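Local coordinates for ribosomal protein uL16 3-hydroxylase (Escherichia coli, PDB 4CCL) that hydroxylates an arginine of ribosomal protein uL16 as an iron(II)- and 2-oxoglutarate-dependent, growth-regulating JmjC oxygenase that works as a homodimer, at residues I281-Y294 with L357-F371. Sequence-based numbering, arbitrary orientation.
Sequences IAPPEPPYQPDEIY and LAMLAALVNSGYWFF
Helix 290-294 crosses helix 357-365 almost perpendicularly (91°, axes 9.2 Å apart at closest approach), while the proline-rich loop 281-289 runs past the C-terminal end of that same helix. Asn365 shows how one side-chain amide can bind a passing backbone at both ends of a residue. Its OD1 accepts the N-H of Tyr288 at 2.6 Å, the donor approaching from above the plane of the Asn365 carbonyl, and its ND2 gives a nearly straight bond to Tyr288 O (3.1 Å), in that carbonyl's plane and on a lone pair. With chi1 at -68°, CG of Asn365 lies beside its own backbone N, which turns the amide toward this extended residue. Val364 CG1 lies over one face of the Tyr288 ring, toward its rim, while Tyr288 CE2 meets Phe371 CE2 at 3.5 Å; the two rings are inclined at 46°. Further along, Ile293 enters as a knob among Leu357, Leu360, Ala361 and Val364. Its CD1 rests on Ala361 CA and CB, 3.5 Å from the CA. Leu357 packs alongside, its CG 3.6 Å from Pro290 CB. At the other end, Gly367 closes helix 357-365 in a Schellman motif; Pro283 and Pro284 lie against this turn, with Pro284 CD 3.3 Å from Val364 O. A water links Ala282 N to Gly367 O, and Ile281 CD1 touches the edge of the Tyr368 ring, whose hydroxyl is held by Asn321 and Glu323. Strand 369-371 then pairs antiparallel with strand 303-305, and the whole forms part of the C-terminal winged-helix domain of the ROX oxygenases, away from the catalytic iron site of the JmjC domain.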
# COMPACT_ATOMS: atom_id res chain seq x y z
N ILE B 281 9.71 19.75 -19.02
CA ILE B 281 9.08 18.93 -20.04
C ILE B 281 8.28 19.76 -21.03
O ILE B 281 7.30 20.41 -20.66
CB ILE B 281 8.20 17.80 -19.42
CG1 ILE B 281 9.10 16.75 -18.76
CG2 ILE B 281 7.31 17.17 -20.48
CD1 ILE B 281 8.43 15.40 -18.55
N ALA B 282 8.73 19.75 -22.27
CA ALA B 282 8.08 20.50 -23.34
C ALA B 282 8.00 19.66 -24.61
O ALA B 282 8.88 19.75 -25.47
CB ALA B 282 8.82 21.79 -23.61
N PRO B 283 6.95 18.82 -24.72
CA PRO B 283 6.72 18.00 -25.92
C PRO B 283 6.76 18.88 -27.16
O PRO B 283 6.22 19.99 -27.12
CB PRO B 283 5.31 17.47 -25.70
CG PRO B 283 5.14 17.45 -24.22
CD PRO B 283 5.89 18.65 -23.72
N PRO B 284 7.40 18.39 -28.24
CA PRO B 284 7.54 19.16 -29.48
C PRO B 284 6.18 19.69 -29.92
O PRO B 284 5.24 18.90 -29.94
CB PRO B 284 8.04 18.11 -30.47
CG PRO B 284 8.77 17.12 -29.63
CD PRO B 284 8.03 17.07 -28.32
N GLU B 285 6.09 20.97 -30.24
CA GLU B 285 4.77 21.61 -30.38
C GLU B 285 3.89 20.93 -31.45
O GLU B 285 2.81 20.46 -31.12
CB GLU B 285 4.89 23.13 -30.60
N PRO B 286 4.32 20.88 -32.71
CA PRO B 286 3.72 19.77 -33.45
C PRO B 286 4.45 18.49 -33.08
O PRO B 286 5.65 18.55 -32.84
CB PRO B 286 3.94 20.14 -34.91
CG PRO B 286 5.17 20.97 -34.89
CD PRO B 286 5.16 21.73 -33.59
N PRO B 287 3.75 17.35 -33.01
CA PRO B 287 4.47 16.09 -32.79
C PRO B 287 5.31 15.68 -34.00
O PRO B 287 5.02 16.11 -35.12
CB PRO B 287 3.34 15.08 -32.57
CG PRO B 287 2.21 15.90 -32.05
CD PRO B 287 2.30 17.21 -32.79
N TYR B 288 6.34 14.87 -33.77
CA TYR B 288 7.19 14.37 -34.84
C TYR B 288 6.56 13.18 -35.55
O TYR B 288 5.92 12.33 -34.91
CB TYR B 288 8.55 13.93 -34.30
CG TYR B 288 9.57 15.03 -34.10
CD1 TYR B 288 9.47 15.90 -33.03
CD2 TYR B 288 10.64 15.18 -34.97
CE1 TYR B 288 10.41 16.90 -32.83
CE2 TYR B 288 11.58 16.17 -34.78
CZ TYR B 288 11.46 17.03 -33.71
OH TYR B 288 12.39 18.03 -33.53
N GLN B 289 6.73 13.12 -36.86
CA GLN B 289 6.49 11.89 -37.61
C GLN B 289 7.80 11.11 -37.67
O GLN B 289 8.86 11.70 -37.79
CB GLN B 289 5.94 12.19 -39.00
CG GLN B 289 4.49 12.67 -39.01
CD GLN B 289 3.55 11.68 -38.35
OE1 GLN B 289 2.72 12.05 -37.52
NE2 GLN B 289 3.68 10.41 -38.71
N PRO B 290 7.72 9.77 -37.57
CA PRO B 290 8.90 8.89 -37.47
C PRO B 290 9.99 9.16 -38.51
O PRO B 290 11.18 9.12 -38.18
CB PRO B 290 8.30 7.50 -37.69
CG PRO B 290 6.91 7.62 -37.16
CD PRO B 290 6.46 9.01 -37.50
N ASP B 291 9.58 9.45 -39.74
CA ASP B 291 10.56 9.60 -40.82
C ASP B 291 11.28 10.95 -40.82
O ASP B 291 12.31 11.08 -41.47
CB ASP B 291 9.95 9.29 -42.19
CG ASP B 291 8.96 10.34 -42.65
OD1 ASP B 291 8.36 11.02 -41.78
OD2 ASP B 291 8.78 10.48 -43.88
N GLU B 292 10.76 11.95 -40.12
CA GLU B 292 11.54 13.18 -39.98
C GLU B 292 12.53 13.07 -38.83
O GLU B 292 13.47 13.85 -38.74
CB GLU B 292 10.67 14.44 -39.89
CG GLU B 292 9.68 14.51 -38.74
CD GLU B 292 8.27 14.78 -39.22
OE1 GLU B 292 7.94 14.34 -40.34
OE2 GLU B 292 7.50 15.44 -38.49
N ILE B 293 12.31 12.09 -37.95
CA ILE B 293 13.30 11.73 -36.94
C ILE B 293 14.40 10.90 -37.58
O ILE B 293 15.60 11.14 -37.36
CB ILE B 293 12.66 10.97 -35.78
CG1 ILE B 293 11.87 11.94 -34.90
CG2 ILE B 293 13.72 10.26 -34.95
CD1 ILE B 293 11.02 11.27 -33.87
N TYR B 294 13.98 9.92 -38.39
CA TYR B 294 14.91 9.14 -39.20
C TYR B 294 15.77 10.10 -40.00
O TYR B 294 17.00 10.05 -39.94
CB TYR B 294 14.14 8.21 -40.15
CG TYR B 294 15.00 7.29 -41.00
CD1 TYR B 294 15.78 7.78 -42.05
CD2 TYR B 294 15.03 5.92 -40.75
CE1 TYR B 294 16.56 6.94 -42.81
CE2 TYR B 294 15.81 5.07 -41.52
CZ TYR B 294 16.57 5.59 -42.55
OH TYR B 294 17.35 4.75 -43.31
N LEU B 357 11.56 2.85 -34.65
CA LEU B 357 11.45 4.24 -35.07
C LEU B 357 10.21 4.87 -34.45
O LEU B 357 10.23 6.02 -34.03
CB LEU B 357 11.40 4.33 -36.60
CG LEU B 357 11.45 5.74 -37.19
CD1 LEU B 357 12.70 6.46 -36.70
CD2 LEU B 357 11.42 5.68 -38.71
N ALA B 358 9.13 4.09 -34.39
CA ALA B 358 7.89 4.53 -33.78
C ALA B 358 8.07 4.81 -32.29
O ALA B 358 7.68 5.88 -31.80
CB ALA B 358 6.79 3.51 -34.00
N MSE B 359 8.65 3.85 -31.57
CA MSE B 359 8.94 4.02 -30.15
C MSE B 359 9.77 5.27 -29.89
O MSE B 359 9.40 6.10 -29.05
CB MSE B 359 9.69 2.82 -29.59
CG MSE B 359 10.39 3.11 -28.28
SE MSE B 359 11.53 1.65 -27.66
CE MSE B 359 10.18 0.26 -27.61
N LEU B 360 10.88 5.39 -30.60
CA LEU B 360 11.78 6.52 -30.49
C LEU B 360 11.02 7.82 -30.72
O LEU B 360 11.21 8.81 -30.02
CB LEU B 360 12.92 6.39 -31.50
CG LEU B 360 14.00 7.47 -31.53
CD1 LEU B 360 14.59 7.68 -30.15
CD2 LEU B 360 15.08 7.12 -32.53
N ALA B 361 10.13 7.79 -31.72
CA ALA B 361 9.26 8.92 -32.02
C ALA B 361 8.38 9.27 -30.83
O ALA B 361 8.19 10.45 -30.52
CB ALA B 361 8.41 8.63 -33.25
N ALA B 362 7.86 8.26 -30.15
CA ALA B 362 7.01 8.48 -28.98
C ALA B 362 7.82 9.06 -27.82
O ALA B 362 7.31 9.87 -27.05
CB ALA B 362 6.32 7.19 -28.56
N LEU B 363 9.07 8.64 -27.71
CA LEU B 363 9.96 9.13 -26.66
C LEU B 363 10.34 10.60 -26.88
O LEU B 363 10.36 11.39 -25.94
CB LEU B 363 11.22 8.27 -26.56
CG LEU B 363 11.04 6.85 -26.01
CD1 LEU B 363 12.33 6.05 -26.14
CD2 LEU B 363 10.58 6.89 -24.56
N VAL B 364 10.63 10.95 -28.13
CA VAL B 364 10.95 12.33 -28.47
C VAL B 364 9.72 13.24 -28.33
O VAL B 364 9.80 14.31 -27.73
CB VAL B 364 11.55 12.45 -29.88
CG1 VAL B 364 11.75 13.91 -30.26
CG2 VAL B 364 12.87 11.70 -29.97
N ASN B 365 8.59 12.79 -28.86
CA ASN B 365 7.34 13.53 -28.75
C ASN B 365 6.88 13.71 -27.29
O ASN B 365 6.11 14.61 -26.99
CB ASN B 365 6.23 12.85 -29.56
CG ASN B 365 6.48 12.93 -31.05
OD1 ASN B 365 7.17 13.83 -31.52
ND2 ASN B 365 5.91 11.99 -31.81
N SER B 366 7.37 12.84 -26.41
CA SER B 366 7.07 12.94 -24.99
C SER B 366 7.90 14.04 -24.32
O SER B 366 7.57 14.50 -23.23
CB SER B 366 7.34 11.60 -24.29
OG SER B 366 6.14 11.00 -23.85
N GLY B 367 8.98 14.43 -24.99
CA GLY B 367 9.87 15.47 -24.49
C GLY B 367 11.12 14.92 -23.83
O GLY B 367 11.97 15.67 -23.36
N TYR B 368 11.24 13.59 -23.83
CA TYR B 368 12.32 12.93 -23.11
C TYR B 368 13.67 13.07 -23.82
O TYR B 368 14.73 13.03 -23.19
CB TYR B 368 11.98 11.46 -22.86
CG TYR B 368 10.76 11.24 -21.99
CD1 TYR B 368 10.18 12.28 -21.28
CD2 TYR B 368 10.18 9.98 -21.87
CE1 TYR B 368 9.06 12.08 -20.49
CE2 TYR B 368 9.07 9.77 -21.08
CZ TYR B 368 8.51 10.83 -20.39
OH TYR B 368 7.41 10.62 -19.61
N TRP B 369 13.63 13.24 -25.14
CA TRP B 369 14.82 13.54 -25.93
C TRP B 369 14.51 14.67 -26.90
O TRP B 369 13.38 14.80 -27.36
CB TRP B 369 15.28 12.30 -26.70
CG TRP B 369 16.12 11.35 -25.91
CD1 TRP B 369 17.49 11.29 -25.87
CD2 TRP B 369 15.66 10.30 -25.05
NE1 TRP B 369 17.90 10.28 -25.04
CE2 TRP B 369 16.79 9.65 -24.52
CE3 TRP B 369 14.39 9.84 -24.68
CZ2 TRP B 369 16.71 8.58 -23.64
CZ3 TRP B 369 14.30 8.77 -23.80
CH2 TRP B 369 15.45 8.15 -23.30
N PHE B 370 15.50 15.50 -27.21
CA PHE B 370 15.30 16.59 -28.17
C PHE B 370 16.51 16.82 -29.08
O PHE B 370 17.62 16.40 -28.75
CB PHE B 370 14.88 17.88 -27.46
CG PHE B 370 15.94 18.45 -26.55
CD1 PHE B 370 16.05 18.02 -25.24
CD2 PHE B 370 16.81 19.43 -27.00
CE1 PHE B 370 17.01 18.55 -24.40
CE2 PHE B 370 17.77 19.96 -26.17
CZ PHE B 370 17.87 19.53 -24.86
N PHE B 371 16.29 17.49 -30.21
CA PHE B 371 17.31 17.59 -31.26
C PHE B 371 18.32 18.72 -31.09
O PHE B 371 17.98 19.82 -30.66
CB PHE B 371 16.64 17.69 -32.63
CG PHE B 371 16.31 16.36 -33.23
CD1 PHE B 371 17.32 15.45 -33.49
CD2 PHE B 371 15.01 16.02 -33.54
CE1 PHE B 371 17.04 14.22 -34.04
CE2 PHE B 371 14.71 14.79 -34.09
CZ PHE B 371 15.74 13.89 -34.34
O HOH W 1 11.25 18.37 -23.23